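Local coordinates for protein beta-glucosidase (Saccharopolyspora erythraea D, PDB 5M6G) that probably hydrolyses terminal, non-reducing beta-D-glucosyl residues to release beta-D-glucose, at residues 105-110 against 124-129; 114-119 against 384-389; 168-173 against 224-229; 174-179 against 304-309. One frame throughout, in Å; residues are numbered along the deposited sequence. Where two conformers were deposited one is given.

From the N terminus, interaction 1 comes first and closes a short loop of 13 residues, packing helix 101-116 on strand 125-128. Interaction 2 opens on the end of the same helix, inside that loop, and closes 264 residues further on, so the two cross. Interactions 3 and 4 both nest inside interaction 2 and cross each other. Interaction 3 joins the end of helix 155-170 to the loop before strand 229-233. Interaction 4 runs between strands 176-177 and 306-308 of the barrel. Interactions 3 and 4 share one magnesium ion and its four waters. Interactions 1 and 4 both reach the bound sorbitol.

Interaction 1: 105-110 against 124-129; sequences ADMYDS and LIYGVD. With SOR (sorbitol), chain L.
Y108 and M107 pack on Y126 within a beta-alpha-beta unit of the TIM-barrel domain, where helix 101-116 links strands 87-90 and 125-128. The same strand segment ends at D129, in the sorbitol pocket. Y108 CG is anti to the backbone N (chi1 178°), which carries the ring past the side chain of Y126, the two running in opposite directions. Its CE1 edge meets Y126 CB at 3.4 Å, near the plane of the Y108 ring. The two rings are oblique to each other, with planes inclined at 58° and centroids 6.0 Å apart. M107 comes in at about a right angle. Its chain is extended up to a bend at chi3 (72°), which brings the terminal methyl to the phenol end of Y126. M107 CE is 3.3 Å from Y126 OH and 3.9 Å from Y126 CZ. The polar ends are bound elsewhere: Y126 OH to S90 OG, and Y108 OH to D175 OD2 beside a magnesium ion. At the pocket, D129 holds the sorbitol with both carboxylate oxygens. Sorbitol O2 donates to D129 OD1 at 2.7 Å, and sorbitol O4 donates to D129 OD2 at 2.9 Å. With an alanine here, sorbitol O2 and O4 would probably be left without their carboxylate partner, though D310, K231, H232 and R192 also hold the ligand. Helix and strand meet mainly through apolar side-chain atoms, with no hydrogen bond between them, while the two phenol hydroxyls bond outside the contact.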
# COMPACT_ATOMS: atom_id res chain seq x y z
N ALA A 105 18.95 -8.24 -1.06
CA ALA A 105 19.45 -8.64 -2.37
C ALA A 105 20.09 -10.02 -2.32
O ALA A 105 19.90 -10.84 -3.23
CB ALA A 105 20.44 -7.61 -2.90
N ASP A 106 20.85 -10.30 -1.25
CA ASP A 106 21.44 -11.63 -1.08
C ASP A 106 20.35 -12.70 -0.99
O ASP A 106 20.46 -13.76 -1.62
CB ASP A 106 22.31 -11.66 0.17
CG ASP A 106 23.56 -10.85 0.03
OD1 ASP A 106 23.90 -10.46 -1.11
OD2 ASP A 106 24.22 -10.59 1.07
N MET A 107 19.31 -12.44 -0.19
CA MET A 107 18.23 -13.41 -0.06
C MET A 107 17.58 -13.68 -1.40
O MET A 107 17.36 -14.84 -1.78
CB MET A 107 17.19 -12.89 0.94
CG MET A 107 16.02 -13.85 1.16
SD MET A 107 14.78 -13.08 2.22
CE MET A 107 14.10 -11.85 1.12
N TYR A 108 17.27 -12.62 -2.15
CA TYR A 108 16.66 -12.77 -3.47
C TYR A 108 17.54 -13.62 -4.38
O TYR A 108 17.07 -14.57 -5.00
CB TYR A 108 16.41 -11.39 -4.08
CG TYR A 108 15.84 -11.50 -5.47
CD1 TYR A 108 14.46 -11.54 -5.67
CD2 TYR A 108 16.67 -11.61 -6.58
CE1 TYR A 108 13.93 -11.66 -6.96
CE2 TYR A 108 16.16 -11.74 -7.85
CZ TYR A 108 14.79 -11.76 -8.03
OH TYR A 108 14.29 -11.88 -9.30
N ASP A 109 18.83 -13.27 -4.49
CA ASP A 109 19.73 -14.01 -5.37
C ASP A 109 19.85 -15.47 -4.96
O ASP A 109 20.04 -16.34 -5.81
CB ASP A 109 21.12 -13.37 -5.38
CG ASP A 109 21.15 -12.08 -6.16
OD1 ASP A 109 20.15 -11.76 -6.82
OD2 ASP A 109 22.19 -11.39 -6.11
N SER A 110 19.76 -15.75 -3.66
CA SER A 110 19.82 -17.13 -3.19
C SER A 110 18.64 -17.93 -3.72
O SER A 110 18.80 -19.05 -4.22
CB SER A 110 19.87 -17.14 -1.67
OG SER A 110 19.84 -18.46 -1.17
N LEU A 124 12.57 -17.46 -10.90
CA LEU A 124 11.56 -17.09 -9.93
C LEU A 124 11.16 -15.64 -10.11
O LEU A 124 11.96 -14.80 -10.54
CB LEU A 124 12.13 -17.29 -8.53
CG LEU A 124 11.21 -17.52 -7.35
CD1 LEU A 124 10.51 -18.85 -7.51
CD2 LEU A 124 12.07 -17.52 -6.10
N ILE A 125 9.90 -15.33 -9.78
CA ILE A 125 9.46 -13.95 -9.60
C ILE A 125 9.18 -13.76 -8.11
O ILE A 125 8.58 -14.63 -7.47
CB ILE A 125 8.24 -13.61 -10.48
CG1 ILE A 125 7.98 -12.10 -10.54
CG2 ILE A 125 6.97 -14.36 -10.04
CD1 ILE A 125 6.89 -11.71 -11.53
N TYR A 126 9.68 -12.67 -7.54
CA TYR A 126 9.58 -12.42 -6.11
C TYR A 126 8.68 -11.22 -5.89
O TYR A 126 8.87 -10.18 -6.51
CB TYR A 126 10.96 -12.18 -5.50
CG TYR A 126 11.03 -12.44 -4.00
CD1 TYR A 126 10.42 -11.57 -3.09
CD2 TYR A 126 11.72 -13.55 -3.51
CE1 TYR A 126 10.48 -11.81 -1.73
CE2 TYR A 126 11.78 -13.79 -2.14
CZ TYR A 126 11.17 -12.92 -1.26
OH TYR A 126 11.23 -13.17 0.09
N GLY A 127 7.69 -11.37 -5.00
CA GLY A 127 6.76 -10.29 -4.69
C GLY A 127 6.88 -9.77 -3.27
O GLY A 127 7.36 -10.48 -2.38
N VAL A 128 6.45 -8.53 -3.03
CA VAL A 128 6.56 -7.92 -1.72
C VAL A 128 5.54 -6.79 -1.66
O VAL A 128 5.14 -6.24 -2.68
CB VAL A 128 8.00 -7.39 -1.48
CG1 VAL A 128 8.28 -6.15 -2.33
CG2 VAL A 128 8.24 -7.09 -0.02
N ASP A 129 5.15 -6.42 -0.44
CA ASP A 129 4.37 -5.19 -0.25
C ASP A 129 5.33 -4.01 -0.17
O ASP A 129 5.92 -3.74 0.88
CB ASP A 129 3.51 -5.26 1.01
CG ASP A 129 2.45 -6.33 0.94
OD1 ASP A 129 1.41 -6.11 0.28
OD2 ASP A 129 2.66 -7.40 1.56
C1 SOR L . -2.70 -7.18 0.63
C2 SOR L . -1.26 -7.58 0.87
C3 SOR L . -1.23 -8.86 1.71
C4 SOR L . 0.16 -9.11 2.28
C5 SOR L . 0.14 -10.00 3.53
C6 SOR L . 1.50 -9.89 4.21
O1 SOR L . -2.80 -5.81 0.36
O2 SOR L . -0.60 -7.79 -0.37
O3 SOR L . -1.61 -9.93 0.89
O4 SOR L . 0.98 -9.70 1.30
O5 SOR L . -0.90 -9.63 4.43
O6 SOR L . 1.42 -10.35 5.55

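Interaction 2: 114-119 against 384-389; sequences AALSTP and ERPFAQ
L116 meets P386 and F387 in a small surface contact carried by apolar side chains. One methyl does most of the touching. L116 CD1 lies 3.4 Å from F387 CZ, at the far corner of the ring, with CE1 and CE2 of that ring slightly further off. It approaches the ring obliquely. The same L116 CD1 is 3.7 Å from P386 CG, and the proline ring crosses the leucine side chain at about a right angle. L116 CD2 stands beside P386 CB at 4.2 Å. The leucine places CG anti to its carbonyl carbon (chi1 -65°), and chi2 near 175° then extends CD1 toward the loop.

No hydrogen bond crosses between the two segments. Within 114-119, S117 N donates to A114 O at 3.1 Å, and the bond from T118 N to A115 O is weak at 3.4 Å. S117 OG also reaches A114 O in the conformer given, but S117 was deposited in two conformers, so that bond is doubtful.

Among its neighbours, the contact lies where the loop between helices 363-379 and 399-412 runs along helix 101-116. F387 also touches D109, Q112 and R113 of that helix. The loop backbone is tied to the helix by P386 O with Q112 NE2 and by A388 N with D109 OD1. Beyond, A114 packs on P77 and A81 of helix 77-82.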
# COMPACT_ATOMS: atom_id res chain seq x y z
N ALA A 114 18.73 -21.11 -6.96
CA ALA A 114 18.10 -22.42 -6.88
C ALA A 114 17.08 -22.62 -7.99
O ALA A 114 17.05 -23.67 -8.65
CB ALA A 114 17.47 -22.62 -5.51
N ALA A 115 16.24 -21.61 -8.24
CA ALA A 115 15.26 -21.70 -9.32
C ALA A 115 15.94 -21.91 -10.67
O ALA A 115 15.46 -22.70 -11.50
CB ALA A 115 14.38 -20.45 -9.35
N LEU A 116 17.05 -21.21 -10.91
CA LEU A 116 17.75 -21.33 -12.18
C LEU A 116 18.40 -22.70 -12.39
O LEU A 116 18.81 -22.99 -13.51
CB LEU A 116 18.81 -20.24 -12.30
CG LEU A 116 18.37 -18.77 -12.35
CD1 LEU A 116 19.57 -17.85 -12.34
CD2 LEU A 116 17.50 -18.47 -13.55
N SER A 117 18.50 -23.53 -11.35
CA SER A 117 19.17 -24.82 -11.45
C SER A 117 18.24 -25.97 -11.81
O SER A 117 18.69 -27.11 -11.91
CB SER A 117 19.88 -25.15 -10.13
OG SER A 117 18.93 -25.47 -9.12
N THR A 118 16.95 -25.69 -11.98
CA THR A 118 15.98 -26.72 -12.31
C THR A 118 16.16 -27.14 -13.77
O THR A 118 16.85 -26.46 -14.54
CB THR A 118 14.56 -26.20 -12.07
OG1 THR A 118 14.30 -25.13 -12.99
CG2 THR A 118 14.42 -25.71 -10.65
N PRO A 119 15.52 -28.24 -14.20
CA PRO A 119 15.72 -28.69 -15.59
C PRO A 119 15.37 -27.64 -16.64
O PRO A 119 16.10 -27.50 -17.62
CB PRO A 119 14.82 -29.93 -15.69
CG PRO A 119 14.86 -30.49 -14.29
CD PRO A 119 14.81 -29.26 -13.40
N GLU A 384 16.83 -13.22 -18.92
CA GLU A 384 18.09 -12.61 -19.32
C GLU A 384 18.87 -12.06 -18.13
O GLU A 384 20.09 -12.21 -18.08
CB GLU A 384 17.85 -11.49 -20.34
CG GLU A 384 17.64 -11.96 -21.77
CD GLU A 384 16.38 -12.78 -21.95
OE1 GLU A 384 15.26 -12.24 -21.80
OE2 GLU A 384 16.50 -13.99 -22.22
N ARG A 385 18.18 -11.43 -17.18
CA ARG A 385 18.80 -10.73 -16.04
C ARG A 385 18.07 -11.13 -14.77
O ARG A 385 17.21 -10.39 -14.28
CB ARG A 385 18.74 -9.21 -16.24
CG ARG A 385 19.55 -8.71 -17.42
CD ARG A 385 19.16 -7.29 -17.80
NE ARG A 385 17.84 -7.25 -18.43
CZ ARG A 385 17.61 -7.61 -19.69
NH1 ARG A 385 18.61 -8.05 -20.46
NH2 ARG A 385 16.38 -7.55 -20.19
N PRO A 386 18.37 -12.31 -14.22
CA PRO A 386 17.58 -12.81 -13.09
C PRO A 386 17.95 -12.25 -11.72
O PRO A 386 17.17 -12.43 -10.77
CB PRO A 386 17.84 -14.32 -13.14
CG PRO A 386 19.17 -14.43 -13.77
CD PRO A 386 19.19 -13.37 -14.82
N PHE A 387 19.10 -11.60 -11.56
CA PHE A 387 19.63 -11.31 -10.24
C PHE A 387 19.44 -9.85 -9.86
O PHE A 387 19.10 -8.99 -10.68
CB PHE A 387 21.11 -11.69 -10.16
CG PHE A 387 21.36 -13.17 -10.33
CD1 PHE A 387 20.95 -14.07 -9.34
CD2 PHE A 387 22.01 -13.66 -11.45
CE1 PHE A 387 21.18 -15.43 -9.49
CE2 PHE A 387 22.22 -15.01 -11.60
CZ PHE A 387 21.80 -15.90 -10.62
N ALA A 388 19.66 -9.57 -8.58
CA ALA A 388 19.47 -8.23 -8.07
C ALA A 388 20.42 -7.25 -8.76
O ALA A 388 21.58 -7.57 -9.02
CB ALA A 388 19.69 -8.21 -6.56
N GLN A 389 19.91 -6.06 -9.04
CA GLN A 389 20.67 -4.99 -9.69
C GLN A 389 21.37 -4.18 -8.61
O GLN A 389 20.89 -3.14 -8.15
CB GLN A 389 19.73 -4.10 -10.49
CG GLN A 389 19.28 -4.68 -11.79
CD GLN A 389 17.87 -4.24 -12.08
OE1 GLN A 389 16.90 -4.98 -11.88
NE2 GLN A 389 17.74 -2.99 -12.42

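Interaction 3: 168-173 against 224-229; sequences EVAATG and SSVMAT. With MG (magnesium ion), chain F.
V169 and A170, near the end of helix 155-170, pack against V226 and S224. One methyl of V226 serves both helix residues. V226 CG2 is 4.0 Å from V169 CG1, the two valine side chains crossing at about a right angle. It also sits near A170, 4.1 Å from A170 N and 4.2 Å from A170 CB. Chi1 of 161° puts V226 CG1 anti to the backbone N and leaves CG2 anti to the carbonyl carbon, facing the helix. The A170 methyl also meets backbone: A170 CB lies 4.0 Å from S224 CA. All of these are van der Waals contacts, and no hydrogen bond crosses between the segments. The segments belong to the TIM-barrel domain. Helix 155-170 leads into barrel strand 176-177, and the loop holding V226 leads into the next strand, 229-233. The backbone of M227 pairs with D175 and S177, and that of V226 with L214, consistent with V226 being held toward the helix. Behind the helix residues the chain turns. V169 O accepts two bonds, from T172 N at 2.9 Å and from T172 OG1 at 2.7 Å. The hydroxyl lies in the carbonyl plane, on a lone pair, and T172 OG1 is further bonded to H134 NE2. A type I beta turn runs from A170 to G173, with G173 N bonded to A170 O at 2.9 Å. G173 has a positive phi of 89°, where a CB would press on the carbonyl O of T172. Its own O binds the magnesium ion at 2.0 Å. Four waters and D175 OD1 complete six ligands.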
# COMPACT_ATOMS: atom_id res chain seq x y z
N GLU A 168 14.26 1.35 -5.52
CA GLU A 168 14.72 0.78 -4.25
C GLU A 168 14.35 -0.69 -4.15
O GLU A 168 15.08 -1.46 -3.51
CB GLU A 168 14.16 1.60 -3.08
CG GLU A 168 14.60 3.05 -3.17
CD GLU A 168 14.50 3.81 -1.86
OE1 GLU A 168 14.21 3.19 -0.81
OE2 GLU A 168 14.72 5.03 -1.88
N VAL A 169 13.24 -1.09 -4.78
CA VAL A 169 12.86 -2.50 -4.81
C VAL A 169 13.79 -3.27 -5.73
O VAL A 169 14.29 -4.34 -5.38
CB VAL A 169 11.38 -2.64 -5.22
CG1 VAL A 169 11.02 -4.10 -5.51
CG2 VAL A 169 10.49 -2.06 -4.13
N ALA A 170 14.05 -2.72 -6.92
CA ALA A 170 14.89 -3.43 -7.89
C ALA A 170 16.31 -3.59 -7.37
O ALA A 170 17.00 -4.55 -7.75
CB ALA A 170 14.89 -2.69 -9.23
N ALA A 171 16.76 -2.68 -6.49
CA ALA A 171 18.06 -2.81 -5.85
C ALA A 171 18.16 -4.10 -5.04
O ALA A 171 19.25 -4.66 -4.91
CB ALA A 171 18.32 -1.61 -4.94
N THR A 172 17.04 -4.58 -4.51
CA THR A 172 17.01 -5.83 -3.77
C THR A 172 16.68 -7.02 -4.65
O THR A 172 16.56 -8.14 -4.15
CB THR A 172 16.01 -5.75 -2.60
OG1 THR A 172 14.67 -5.66 -3.11
CG2 THR A 172 16.29 -4.52 -1.72
N GLY A 173 16.50 -6.81 -5.96
CA GLY A 173 16.17 -7.88 -6.88
C GLY A 173 14.69 -8.13 -7.04
O GLY A 173 14.26 -8.57 -8.11
N SER A 224 15.04 -0.57 -13.64
CA SER A 224 14.26 -0.42 -12.42
C SER A 224 12.78 -0.70 -12.63
O SER A 224 11.97 -0.34 -11.78
CB SER A 224 14.45 0.98 -11.83
OG SER A 224 14.03 1.97 -12.74
N SER A 225 12.41 -1.32 -13.75
CA SER A 225 11.01 -1.69 -13.94
C SER A 225 10.61 -2.76 -12.94
O SER A 225 11.24 -3.81 -12.83
CB SER A 225 10.75 -2.20 -15.36
OG SER A 225 9.36 -2.39 -15.56
N VAL A 226 9.54 -2.49 -12.20
CA VAL A 226 9.01 -3.39 -11.19
C VAL A 226 7.53 -3.58 -11.48
O VAL A 226 6.81 -2.60 -11.73
CB VAL A 226 9.24 -2.83 -9.77
CG1 VAL A 226 8.31 -3.51 -8.76
CG2 VAL A 226 10.71 -2.97 -9.36
N MET A 227 7.07 -4.83 -11.47
CA MET A 227 5.67 -5.06 -11.80
C MET A 227 4.78 -4.52 -10.69
O MET A 227 5.06 -4.68 -9.50
CB MET A 227 5.39 -6.55 -12.01
CG MET A 227 3.95 -6.83 -12.43
SD MET A 227 3.71 -8.48 -13.14
CE MET A 227 3.94 -9.51 -11.70
N ALA A 228 3.71 -3.83 -11.10
CA ALA A 228 2.74 -3.27 -10.17
C ALA A 228 1.52 -4.18 -10.09
O ALA A 228 1.29 -5.04 -10.95
CB ALA A 228 2.33 -1.85 -10.60
N THR A 229 0.73 -3.98 -9.02
CA THR A 229 -0.44 -4.80 -8.73
C THR A 229 -1.61 -3.89 -8.39
O THR A 229 -1.60 -3.23 -7.35
CB THR A 229 -0.17 -5.76 -7.56
OG1 THR A 229 1.09 -6.42 -7.75
CG2 THR A 229 -1.28 -6.79 -7.47
MG MG F . 14.39 -8.17 -10.12
O HOH W 1 15.39 -9.98 -10.81
O HOH W 2 14.48 -7.88 -12.11
O HOH W 3 16.23 -7.29 -10.15
O HOH W 4 13.51 -6.23 -9.97

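Interaction 4: 174-179 against 304-309; sequences IDWSFA and TGLVVS. With MG (magnesium ion), chain F; SOR (sorbitol), chain L.
W176 reaches L306 and V308 with the outer end of its six-membered ring, and this is the tight part of the contact. W176 CZ2 meets V308 CG1 at 3.9 Å, with the methyl at the ring edge and near its plane. W176 CH2 lies 3.9 Å from L306 CD2, and this leucine crosses the indole at about a right angle. W176 CG is anti to its backbone N (chi1 179°), which carries the indole toward strand 306-308. F178 CE1 lies over the rim of one indole face, 3.7 Å above the plane. W176 NE1 is hydrogen-bonded to T229 OG1, which fixes the ring further. With an alanine in its place, L306 and V308 would probably face a gap and T229 OG1 would lose one partner. Strands 176-177 and 306-308 are the fourth and seventh of the eight parallel strands of the TIM barrel. They are not neighbours, and their nearest CA atoms, those of W176 and L306, are 11.2 Å apart; the indole, with L306 and V308 reaching toward it, bridges this width. Against this apolar packing, other parts of 174-179 are turned to ligands and water. F178 CB lies 3.6 Å from sorbitol O2, with no hydrogen bond. On the hydrated side, at the magnesium site, D175 OD2 accepts a bond from Y126 N. Water 4 of the metal donates to I174 O at 2.7 Å.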
# COMPACT_ATOMS: atom_id res chain seq x y z
N ILE A 174 13.90 -7.85 -6.00
CA ILE A 174 12.47 -8.16 -6.02
C ILE A 174 11.82 -7.51 -7.23
O ILE A 174 12.13 -6.37 -7.60
CB ILE A 174 11.85 -7.70 -4.69
CG1 ILE A 174 12.43 -8.54 -3.54
CG2 ILE A 174 10.32 -7.79 -4.74
CD1 ILE A 174 12.00 -8.09 -2.14
N ASP A 175 10.93 -8.26 -7.88
CA ASP A 175 10.45 -7.94 -9.22
C ASP A 175 9.08 -7.32 -9.25
O ASP A 175 8.64 -6.90 -10.32
CB ASP A 175 10.41 -9.22 -10.06
CG ASP A 175 11.69 -9.99 -9.95
OD1 ASP A 175 12.70 -9.46 -10.46
OD2 ASP A 175 11.70 -11.06 -9.32
N TRP A 176 8.39 -7.26 -8.11
CA TRP A 176 6.94 -7.20 -8.12
C TRP A 176 6.48 -6.66 -6.78
O TRP A 176 6.79 -7.25 -5.74
CB TRP A 176 6.39 -8.62 -8.38
CG TRP A 176 4.90 -8.82 -8.40
CD1 TRP A 176 3.91 -7.87 -8.39
CD2 TRP A 176 4.24 -10.10 -8.42
NE1 TRP A 176 2.67 -8.49 -8.42
CE2 TRP A 176 2.84 -9.85 -8.43
CE3 TRP A 176 4.69 -11.43 -8.44
CZ2 TRP A 176 1.90 -10.88 -8.46
CZ3 TRP A 176 3.76 -12.45 -8.47
CH2 TRP A 176 2.38 -12.18 -8.49
N SER A 177 5.79 -5.52 -6.80
CA SER A 177 5.20 -4.95 -5.59
C SER A 177 3.69 -5.12 -5.63
O SER A 177 3.06 -4.96 -6.68
CB SER A 177 5.54 -3.47 -5.43
OG SER A 177 4.91 -2.95 -4.27
N PHE A 178 3.11 -5.43 -4.47
CA PHE A 178 1.66 -5.52 -4.32
C PHE A 178 1.13 -4.10 -4.06
O PHE A 178 0.67 -3.76 -2.97
CB PHE A 178 1.30 -6.49 -3.20
CG PHE A 178 1.95 -7.86 -3.36
CD1 PHE A 178 1.93 -8.52 -4.58
CD2 PHE A 178 2.58 -8.48 -2.28
CE1 PHE A 178 2.52 -9.78 -4.72
CE2 PHE A 178 3.17 -9.73 -2.41
CZ PHE A 178 3.14 -10.39 -3.64
N ALA A 179 1.21 -3.28 -5.11
CA ALA A 179 0.87 -1.87 -5.05
C ALA A 179 0.61 -1.38 -6.47
O ALA A 179 1.27 -1.85 -7.41
CB ALA A 179 2.01 -1.05 -4.40
N THR A 304 -4.96 -8.83 -19.69
CA THR A 304 -4.12 -9.93 -20.17
C THR A 304 -2.99 -10.29 -19.21
O THR A 304 -2.12 -11.10 -19.55
CB THR A 304 -3.50 -9.58 -21.53
OG1 THR A 304 -2.60 -8.47 -21.37
CG2 THR A 304 -4.56 -9.23 -22.54
N GLY A 305 -2.98 -9.70 -18.01
CA GLY A 305 -1.89 -9.87 -17.09
C GLY A 305 -2.12 -11.00 -16.10
O GLY A 305 -2.94 -11.89 -16.32
N LEU A 306 -1.41 -10.93 -14.99
CA LEU A 306 -1.36 -12.00 -14.00
C LEU A 306 -2.34 -11.70 -12.88
O LEU A 306 -2.17 -10.71 -12.16
CB LEU A 306 0.07 -12.12 -13.46
CG LEU A 306 0.57 -13.31 -12.65
CD1 LEU A 306 2.09 -13.17 -12.51
CD2 LEU A 306 -0.09 -13.39 -11.28
N VAL A 307 -3.35 -12.55 -12.71
CA VAL A 307 -4.30 -12.40 -11.60
C VAL A 307 -3.80 -13.23 -10.42
O VAL A 307 -3.68 -14.46 -10.52
CB VAL A 307 -5.72 -12.83 -12.01
CG1 VAL A 307 -6.66 -12.68 -10.82
CG2 VAL A 307 -6.17 -12.01 -13.19
N VAL A 308 -3.52 -12.57 -9.30
CA VAL A 308 -2.98 -13.25 -8.12
C VAL A 308 -4.00 -13.18 -7.00
O VAL A 308 -4.73 -12.18 -6.86
CB VAL A 308 -1.62 -12.64 -7.71
CG1 VAL A 308 -1.78 -11.17 -7.30
CG2 VAL A 308 -0.97 -13.46 -6.60
N SER A 309 -4.08 -14.24 -6.20
CA SER A 309 -4.94 -14.25 -5.03
C SER A 309 -4.33 -13.40 -3.91
O SER A 309 -3.15 -13.04 -3.93
CB SER A 309 -5.16 -15.68 -4.52
OG SER A 309 -4.11 -16.09 -3.65
MG MG F . 14.39 -8.17 -10.12
C1 SOR L . -2.70 -7.18 0.63
C2 SOR L . -1.26 -7.58 0.87
C3 SOR L . -1.23 -8.86 1.71
C4 SOR L . 0.16 -9.11 2.28
C5 SOR L . 0.14 -10.00 3.53
C6 SOR L . 1.50 -9.89 4.21
O1 SOR L . -2.80 -5.81 0.36
O2 SOR L . -0.60 -7.79 -0.37
O3 SOR L . -1.61 -9.93 0.89
O4 SOR L . 0.98 -9.70 1.30
O5 SOR L . -0.90 -9.63 4.43
O6 SOR L . 1.42 -10.35 5.55
O HOH W 4 13.51 -6.23 -9.97
O HOH W 1 15.39 -9.98 -10.81
O HOH W 2 14.48 -7.88 -12.11
O HOH W 3 16.23 -7.29 -10.15